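Gluconokinase (Sinorhizobium meliloti, PDB 3T61) probably catalyses the ATP-dependent phosphorylation of D-gluconate to 6-phospho-D-gluconate. Local coordinates at residues S32-A37 with E168-A173; A39-Y44 with E172-L177; F114-G119 with E146-P151. All blocks are in the same frame, centred on the assembly; numbering follows the deposited sequence.

Contact 1 (S32-A37 with E168-A173); sequences SSVGEA and EIVREA. With PO4 (phosphate ion), chain C.
Val34 and Val170 mark the nearest backbone approach, CA to CA 6.0 Å, between two helix segments whose axes come within 9.8 Å and cross at -53°. Residues 32-37 are the first turns of the helix that follows what is probably the P-loop (Walker A motif) of this P-loop kinase fold; residues 168-173 belong to the long C-terminal helix 166-187. The interface is entirely apolar. Ala37 presents its CB to both branches of Val170, at 3.6 Å from CG2 and slightly farther from CG1, a small side chain fitted against a forked one. One turn back toward the phosphate, Val34 turns its CG2 branch to Ile169: with CG1 anti to the backbone N (chi1 177°), Val34 CG2 lies beside that N and stands 4.0 Å from Ile169 CG2, the two side chains crossing at about a right angle. Val34 CG1 lies looser, 4.4 Å from Val170 CG2. Val34 and Ile169 both also rest on Leu117 of strand 113-118, so the helix pair is seated on the central sheet. On the outer side of helix 166-187, Arg171 joins Glu168 and Glu172 in a salt-bridge network, its NH2 standing 3.4 Å from Glu172 OE2; that oxygen also takes a weak hydrogen bond from Gln164. The start of helix 31-42 holds a phosphate ion, probably from the crystallisation liquor, which is also hydrogen-bonded by Lys31 NZ and the backbone N atoms of Gly28 and Gly30, consistent with a site for a nucleotide phosphate. There the backbone N of Ser32 gives a nearly straight hydrogen bond to phosphate O1, 3.2 Å long with an N-H...O angle of 171°.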
loop_
_atom_site.group_PDB
_atom_site.type_symbol
_atom_site.label_atom_id
_atom_site.label_comp_id
_atom_site.label_asym_id
_atom_site.label_seq_id
_atom_site.Cartn_x
_atom_site.Cartn_y
_atom_site.Cartn_z
ATOM N N SER A 32 12.546 -6.710 0.573
ATOM C CA SER A 32 12.942 -5.990 -0.640
ATOM C C SER A 32 14.459 -5.775 -0.750
ATOM O O SER A 32 15.014 -5.940 -1.837
ATOM C CB SER A 32 12.203 -4.643 -0.759
ATOM O OG SER A 32 12.455 -3.830 0.373
ATOM N N SER A 33 15.135 -5.393 0.335
ATOM C CA SER A 33 16.589 -5.198 0.247
ATOM C C SER A 33 17.305 -6.510 -0.097
ATOM O O SER A 33 18.173 -6.557 -0.969
ATOM C CB SER A 33 17.148 -4.652 1.562
ATOM O OG SER A 33 16.606 -3.376 1.851
ATOM N N VAL A 34 16.927 -7.573 0.602
ATOM C CA VAL A 34 17.527 -8.878 0.382
ATOM C C VAL A 34 17.134 -9.419 -0.981
ATOM O O VAL A 34 17.970 -9.955 -1.719
ATOM C CB VAL A 34 17.080 -9.884 1.463
ATOM C CG1 VAL A 34 17.659 -11.254 1.162
ATOM C CG2 VAL A 34 17.510 -9.395 2.846
ATOM N N GLY A 35 15.850 -9.265 -1.309
ATOM C CA GLY A 35 15.345 -9.731 -2.589
ATOM C C GLY A 35 16.064 -9.092 -3.762
ATOM O O GLY A 35 16.389 -9.759 -4.748
ATOM N N GLU A 36 16.326 -7.795 -3.662
ATOM C CA GLU A 36 17.003 -7.106 -4.746
ATOM C C GLU A 36 18.448 -7.576 -4.877
ATOM O O GLU A 36 18.924 -7.815 -5.984
ATOM C CB GLU A 36 16.915 -5.594 -4.534
ATOM C CG GLU A 36 15.469 -5.114 -4.554
ATOM C CD GLU A 36 15.300 -3.642 -4.244
ATOM O OE1 GLU A 36 15.805 -3.188 -3.193
ATOM O OE2 GLU A 36 14.645 -2.941 -5.047
ATOM N N ALA A 37 19.137 -7.735 -3.751
ATOM C CA ALA A 37 20.524 -8.197 -3.780
ATOM C C ALA A 37 20.597 -9.611 -4.376
ATOM O O ALA A 37 21.427 -9.869 -5.239
ATOM C CB ALA A 37 21.127 -8.166 -2.364
ATOM N N GLU A 168 25.825 -9.917 5.067
ATOM C CA GLU A 168 25.959 -11.271 5.588
ATOM C C GLU A 168 24.660 -12.019 5.358
ATOM O O GLU A 168 24.672 -13.211 5.046
ATOM C CB GLU A 168 26.266 -11.260 7.091
ATOM C CG GLU A 168 27.664 -10.790 7.475
ATOM C CD GLU A 168 28.773 -11.613 6.838
ATOM O OE1 GLU A 168 28.662 -12.858 6.762
ATOM O OE2 GLU A 168 29.774 -11.010 6.423
ATOM N N ILE A 169 23.539 -11.326 5.532
ATOM C CA ILE A 169 22.241 -11.954 5.324
ATOM C C ILE A 169 22.131 -12.434 3.876
ATOM O O ILE A 169 21.635 -13.527 3.605
ATOM C CB ILE A 169 21.075 -10.976 5.617
ATOM C CG1 ILE A 169 21.060 -10.590 7.099
ATOM C CG2 ILE A 169 19.745 -11.626 5.255
ATOM C CD1 ILE A 169 20.116 -9.428 7.410
ATOM N N VAL A 170 22.609 -11.617 2.947
ATOM C CA VAL A 170 22.552 -11.968 1.533
ATOM C C VAL A 170 23.487 -13.127 1.182
ATOM O O VAL A 170 23.081 -14.078 0.500
ATOM C CB VAL A 170 22.877 -10.740 0.668
ATOM C CG1 VAL A 170 23.054 -11.143 -0.775
ATOM C CG2 VAL A 170 21.755 -9.712 0.812
ATOM N N ARG A 171 24.729 -13.053 1.656
ATOM C CA ARG A 171 25.707 -14.108 1.394
ATOM C C ARG A 171 25.165 -15.436 1.901
ATOM O O ARG A 171 25.286 -16.456 1.224
ATOM C CB ARG A 171 27.042 -13.799 2.081
ATOM C CG ARG A 171 28.094 -14.893 1.909
ATOM C CD ARG A 171 29.333 -14.616 2.762
ATOM N NE ARG A 171 28.995 -14.467 4.175
ATOM C CZ ARG A 171 28.667 -15.467 4.988
ATOM N NH1 ARG A 171 28.640 -16.713 4.537
ATOM N NH2 ARG A 171 28.340 -15.214 6.251
ATOM N N GLU A 172 24.554 -15.423 3.085
ATOM C CA GLU A 172 23.996 -16.648 3.652
ATOM C C GLU A 172 22.775 -17.161 2.882
ATOM O O GLU A 172 22.606 -18.370 2.703
ATOM C CB GLU A 172 23.639 -16.436 5.129
ATOM C CG GLU A 172 24.861 -16.267 6.025
ATOM C CD GLU A 172 24.539 -15.615 7.348
ATOM O OE1 GLU A 172 23.532 -16.000 7.968
ATOM O OE2 GLU A 172 25.307 -14.722 7.774
ATOM N N ALA A 173 21.918 -16.251 2.430
ATOM C CA ALA A 173 20.730 -16.654 1.678
ATOM C C ALA A 173 21.176 -17.325 0.374
ATOM O O ALA A 173 20.639 -18.354 -0.017
ATOM C CB ALA A 173 19.858 -15.433 1.380
HETATM P P PO4 C . 10.126 -5.391 4.124
HETATM O O1 PO4 C . 10.611 -5.049 2.575
HETATM O O2 PO4 C . 10.028 -6.989 4.404
HETATM O O3 PO4 C . 11.251 -4.813 5.045
HETATM O O4 PO4 C . 8.666 -4.814 4.487
#

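Contact 2 (A39-Y44 with E172-L177); sequences AEACGY and EALAGL
Cys42, whose SG meets Leu174 across the contact, also lays its CB over the centre of one face of the Tyr44 ring, 3.6 Å above the ring plane. At the rim of that ring the hydroxyl OH is hydrogen-bonded to the backbone O of Phe17, so the aromatic group is held at its far end as well as on its face. Between Cys42 and Tyr44 the helix closes in a Schellman motif: Gly43 takes a positive phi of 70°, and the backbone N of Tyr44 bonds back to Ala39 O at 3.0 Å. The contact itself is small and hydrophobic, carried from the other helix by the fork of Leu174. Leu174 CG lies anti to the carbonyl carbon, beside the backbone N (chi1 -72°), and the two methyls part toward neighbouring residues: Leu174 CD1 reaches Ala41 CB at 3.7 Å, and Leu174 CD2 touches Cys42 SG at 4.0 Å. This is surface packing between the C-terminal turn of helix 31-42 and the middle of helix 166-187. Deeper in, Ala173, Leu174 and Leu177 all touch Ile38 of helix 31-42, while Ala173 and Leu177 also rest on Val115 of strand 113-118.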
loop_
_atom_site.group_PDB
_atom_site.type_symbol
_atom_site.label_atom_id
_atom_site.label_comp_id
_atom_site.label_asym_id
_atom_site.label_seq_id
_atom_site.Cartn_x
_atom_site.Cartn_y
_atom_site.Cartn_z
ATOM N N ALA A 39 18.465 -11.093 -6.394
ATOM C CA ALA A 39 18.132 -10.963 -7.810
ATOM C C ALA A 39 19.317 -10.468 -8.633
ATOM O O ALA A 39 19.628 -11.013 -9.692
ATOM C CB ALA A 39 16.961 -10.019 -7.983
ATOM N N GLU A 40 19.978 -9.428 -8.147
ATOM C CA GLU A 40 21.107 -8.898 -8.878
ATOM C C GLU A 40 22.215 -9.943 -8.980
ATOM O O GLU A 40 22.795 -10.140 -10.047
ATOM C CB GLU A 40 21.624 -7.637 -8.200
ATOM C CG GLU A 40 22.718 -6.959 -8.981
ATOM C CD GLU A 40 23.041 -5.579 -8.451
ATOM O OE1 GLU A 40 23.374 -5.464 -7.252
ATOM O OE2 GLU A 40 22.963 -4.612 -9.237
ATOM N N ALA A 41 22.497 -10.625 -7.875
ATOM C CA ALA A 41 23.537 -11.642 -7.862
ATOM C C ALA A 41 23.242 -12.795 -8.823
ATOM O O ALA A 41 24.156 -13.345 -9.429
ATOM C CB ALA A 41 23.729 -12.178 -6.441
ATOM N N CYS A 42 21.968 -13.148 -8.977
ATOM C CA CYS A 42 21.580 -14.256 -9.854
ATOM C C CYS A 42 21.248 -13.863 -11.292
ATOM O O CYS A 42 20.983 -14.726 -12.125
ATOM C CB CYS A 42 20.371 -14.990 -9.272
ATOM S SG CYS A 42 20.600 -15.662 -7.628
ATOM N N GLY A 43 21.256 -12.572 -11.589
ATOM C CA GLY A 43 20.919 -12.161 -12.935
ATOM C C GLY A 43 19.439 -12.375 -13.215
ATOM O O GLY A 43 19.043 -12.619 -14.351
ATOM N N TYR A 44 18.617 -12.308 -12.170
ATOM C CA TYR A 44 17.178 -12.461 -12.330
ATOM C C TYR A 44 16.538 -11.119 -12.035
ATOM O O TYR A 44 17.111 -10.286 -11.331
ATOM C CB TYR A 44 16.583 -13.463 -11.334
ATOM C CG TYR A 44 17.146 -14.866 -11.352
ATOM C CD1 TYR A 44 17.856 -15.360 -12.451
ATOM C CD2 TYR A 44 16.932 -15.718 -10.268
ATOM C CE1 TYR A 44 18.338 -16.672 -12.458
ATOM C CE2 TYR A 44 17.400 -17.016 -10.269
ATOM C CZ TYR A 44 18.103 -17.491 -11.360
ATOM O OH TYR A 44 18.559 -18.788 -11.335
ATOM N N GLU A 172 24.554 -15.423 3.085
ATOM C CA GLU A 172 23.996 -16.648 3.652
ATOM C C GLU A 172 22.775 -17.161 2.882
ATOM O O GLU A 172 22.606 -18.370 2.703
ATOM C CB GLU A 172 23.639 -16.436 5.129
ATOM C CG GLU A 172 24.861 -16.267 6.025
ATOM C CD GLU A 172 24.539 -15.615 7.348
ATOM O OE1 GLU A 172 23.532 -16.000 7.968
ATOM O OE2 GLU A 172 25.307 -14.722 7.774
ATOM N N ALA A 173 21.918 -16.251 2.430
ATOM C CA ALA A 173 20.730 -16.654 1.678
ATOM C C ALA A 173 21.176 -17.325 0.374
ATOM O O ALA A 173 20.639 -18.354 -0.017
ATOM C CB ALA A 173 19.858 -15.433 1.380
ATOM N N LEU A 174 22.179 -16.740 -0.271
ATOM C CA LEU A 174 22.705 -17.263 -1.519
ATOM C C LEU A 174 23.382 -18.614 -1.316
ATOM O O LEU A 174 23.271 -19.505 -2.164
ATOM C CB LEU A 174 23.676 -16.249 -2.138
ATOM C CG LEU A 174 23.013 -14.997 -2.738
ATOM C CD1 LEU A 174 24.072 -13.995 -3.216
ATOM C CD2 LEU A 174 22.117 -15.415 -3.906
ATOM N N ALA A 175 24.072 -18.779 -0.189
ATOM C CA ALA A 175 24.734 -20.048 0.090
ATOM C C ALA A 175 23.658 -21.105 0.307
ATOM O O ALA A 175 23.792 -22.239 -0.149
ATOM C CB ALA A 175 25.634 -19.934 1.332
ATOM N N GLY A 176 22.595 -20.736 1.011
ATOM C CA GLY A 176 21.512 -21.678 1.240
ATOM C C GLY A 176 20.860 -22.065 -0.086
ATOM O O GLY A 176 20.494 -23.230 -0.304
ATOM N N LEU A 177 20.716 -21.092 -0.982
ATOM C CA LEU A 177 20.118 -21.348 -2.289
ATOM C C LEU A 177 21.049 -22.217 -3.131
ATOM O O LEU A 177 20.593 -23.062 -3.897
ATOM C CB LEU A 177 19.827 -20.024 -3.018
ATOM C CG LEU A 177 18.668 -19.196 -2.447
ATOM C CD1 LEU A 177 18.684 -17.788 -3.023
ATOM C CD2 LEU A 177 17.354 -19.891 -2.765
#

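Contact 3 (F114-G119 with E146-P151)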
loop_
_atom_site.group_PDB
_atom_site.type_symbol
_atom_site.label_atom_id
_atom_site.label_comp_id
_atom_site.label_asym_id
_atom_site.label_seq_id
_atom_site.Cartn_x
_atom_site.Cartn_y
_atom_site.Cartn_z
ATOM N N PHE A 114 12.169 -20.585 -1.138
ATOM C CA PHE A 114 11.801 -19.530 -0.203
ATOM C C PHE A 114 12.988 -19.164 0.691
ATOM O O PHE A 114 13.679 -20.047 1.197
ATOM C CB PHE A 114 10.664 -20.002 0.701
ATOM C CG PHE A 114 9.298 -19.944 0.073
ATOM C CD1 PHE A 114 8.530 -18.785 0.151
ATOM C CD2 PHE A 114 8.761 -21.065 -0.555
ATOM C CE1 PHE A 114 7.233 -18.744 -0.373
ATOM C CE2 PHE A 114 7.465 -21.036 -1.086
ATOM C CZ PHE A 114 6.699 -19.870 -0.993
ATOM N N VAL A 115 13.213 -17.865 0.873
ATOM C CA VAL A 115 14.256 -17.343 1.760
ATOM C C VAL A 115 13.450 -16.672 2.900
ATOM O O VAL A 115 12.769 -15.665 2.689
ATOM C CB VAL A 115 15.165 -16.318 1.020
ATOM C CG1 VAL A 115 16.077 -15.598 2.001
ATOM C CG2 VAL A 115 16.023 -17.042 -0.025
ATOM N N PHE A 116 13.494 -17.281 4.086
ATOM C CA PHE A 116 12.769 -16.801 5.266
ATOM C C PHE A 116 13.615 -15.892 6.167
ATOM O O PHE A 116 14.505 -16.358 6.876
ATOM C CB PHE A 116 12.250 -18.011 6.063
ATOM C CG PHE A 116 11.604 -17.662 7.389
ATOM C CD1 PHE A 116 10.733 -16.576 7.497
ATOM C CD2 PHE A 116 11.851 -18.444 8.526
ATOM C CE1 PHE A 116 10.108 -16.273 8.710
ATOM C CE2 PHE A 116 11.230 -18.152 9.752
ATOM C CZ PHE A 116 10.357 -17.063 9.847
ATOM N N LEU A 117 13.336 -14.591 6.117
ATOM C CA LEU A 117 14.044 -13.616 6.941
ATOM C C LEU A 117 13.293 -13.566 8.262
ATOM O O LEU A 117 12.094 -13.330 8.272
ATOM C CB LEU A 117 14.017 -12.239 6.282
ATOM C CG LEU A 117 14.632 -12.143 4.889
ATOM C CD1 LEU A 117 14.440 -10.731 4.365
ATOM C CD2 LEU A 117 16.126 -12.545 4.923
ATOM N N HIS A 118 13.998 -13.766 9.371
ATOM C CA HIS A 118 13.341 -13.784 10.668
ATOM C C HIS A 118 14.156 -13.198 11.836
ATOM O O HIS A 118 15.397 -13.173 11.832
ATOM C CB HIS A 118 12.958 -15.224 11.001
ATOM C CG HIS A 118 14.140 -16.111 11.227
ATOM N ND1 HIS A 118 14.612 -16.413 12.487
ATOM C CD2 HIS A 118 15.002 -16.690 10.355
ATOM C CE1 HIS A 118 15.711 -17.139 12.382
ATOM N NE2 HIS A 118 15.972 -17.321 11.099
ATOM N N GLY A 119 13.419 -12.746 12.843
ATOM C CA GLY A 119 14.022 -12.174 14.029
ATOM C C GLY A 119 12.905 -11.990 15.029
ATOM O O GLY A 119 11.732 -12.120 14.670
ATOM N N GLU A 146 2.079 -12.962 15.027
ATOM C CA GLU A 146 1.092 -13.958 15.436
ATOM C C GLU A 146 0.576 -14.685 14.196
ATOM O O GLU A 146 0.263 -15.865 14.242
ATOM C CB GLU A 146 -0.085 -13.297 16.157
ATOM C CG GLU A 146 0.305 -12.470 17.365
ATOM C CD GLU A 146 -0.889 -11.809 18.045
ATOM O OE1 GLU A 146 -1.693 -11.143 17.351
ATOM O OE2 GLU A 146 -1.014 -11.949 19.278
ATOM N N THR A 147 0.499 -13.970 13.083
ATOM C CA THR A 147 0.010 -14.558 11.843
ATOM C C THR A 147 1.055 -15.464 11.189
ATOM O O THR A 147 0.707 -16.439 10.520
ATOM C CB THR A 147 -0.419 -13.453 10.850
ATOM O OG1 THR A 147 -1.434 -12.646 11.460
ATOM C CG2 THR A 147 -0.960 -14.058 9.563
ATOM N N LEU A 148 2.331 -15.150 11.399
ATOM C CA LEU A 148 3.417 -15.941 10.822
ATOM C C LEU A 148 3.421 -17.400 11.269
ATOM O O LEU A 148 3.412 -17.711 12.463
ATOM C CB LEU A 148 4.784 -15.328 11.160
ATOM C CG LEU A 148 6.002 -16.182 10.755
ATOM C CD1 LEU A 148 6.116 -16.263 9.244
ATOM C CD2 LEU A 148 7.267 -15.594 11.337
ATOM N N GLU A 149 3.423 -18.290 10.288
ATOM C CA GLU A 149 3.484 -19.716 10.539
ATOM C C GLU A 149 4.873 -20.091 10.041
ATOM O O GLU A 149 5.135 -20.053 8.835
ATOM C CB GLU A 149 2.404 -20.444 9.743
ATOM C CG GLU A 149 1.022 -20.323 10.354
ATOM C CD GLU A 149 -0.086 -20.667 9.378
ATOM O OE1 GLU A 149 0.094 -21.579 8.549
ATOM O OE2 GLU A 149 -1.146 -20.022 9.452
ATOM N N ASP A 150 5.761 -20.423 10.978
ATOM C CA ASP A 150 7.143 -20.767 10.655
ATOM C C ASP A 150 7.276 -21.764 9.512
ATOM O O ASP A 150 6.765 -22.883 9.583
ATOM C CB ASP A 150 7.862 -21.307 11.892
ATOM C CG ASP A 150 9.370 -21.274 11.738
ATOM O OD1 ASP A 150 9.890 -21.908 10.798
ATOM O OD2 ASP A 150 10.035 -20.602 12.553
ATOM N N PRO A 151 7.979 -21.368 8.440
ATOM C CA PRO A 151 8.186 -22.219 7.262
ATOM C C PRO A 151 9.297 -23.255 7.375
ATOM O O PRO A 151 9.366 -24.175 6.568
ATOM C CB PRO A 151 8.480 -21.209 6.168
ATOM C CG PRO A 151 9.307 -20.191 6.918
ATOM C CD PRO A 151 8.531 -20.018 8.215
#
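The side chain of Phe116 leaves strand 113-118 with CG opposite the backbone N (chi1 174°), which carries its ring out to the loop 148-151; Leu148, whose CG is likewise anti to its backbone N, comes to meet it from the opposite direction. Pro151 lies across one face of the ring: its CD sits 3.6 Å from the ring centroid, only 12° off the normal, in a CH-pi contact, and its CG approaches Phe116 CG to 3.4 Å. The other face is taken by CB of His118, two residues along the same strand and offset toward the rim, so the ring is sandwiched. At the edge, near the ring plane, Leu148 CD2 stands 3.7 Å from Phe116 CZ. Asp150 brings OD2 obliquely to 3.9 Å from Phe116 CE2, with carboxylate and ring planes 74° apart; the charge of that oxygen is met by Arg152 in a salt bridge. An alanine in place of Phe116 is likely to open a gap between strand and loop, leaving Pro151 without the aromatic face that its CD meets in the CH-pi contact and Leu148 CD2 without its edge contact. Phe116 also touches residues of the probable P-loop. Strand 113-118 runs between strands 21-24 and 157-161, and the sheet order 2-3-1-4-5, all parallel, is that of the P-loop kinases of the adenylate kinase type.

From the N terminus, helix 31-42 supplies the first halves of contacts 1 and 2 in turn. The chain then runs through the sheet to strand 113-118, and after helices 121-132 and 138-147 contact 3 closes the shortest loop, bringing 146-151 back to that strand. Helix 166-187 closes contact 1 and then contact 2; their loops overlap rather than nest, the closing segments sharing Glu172 and Ala173, whereas contact 3 is nested inside both. Contacts 1 and 2 have centres about 7 Å apart and bind the first helix to the last. Strand 113-118 joins them to contact 3: Leu117 and Val115 meet the helices, Phe116 the loop.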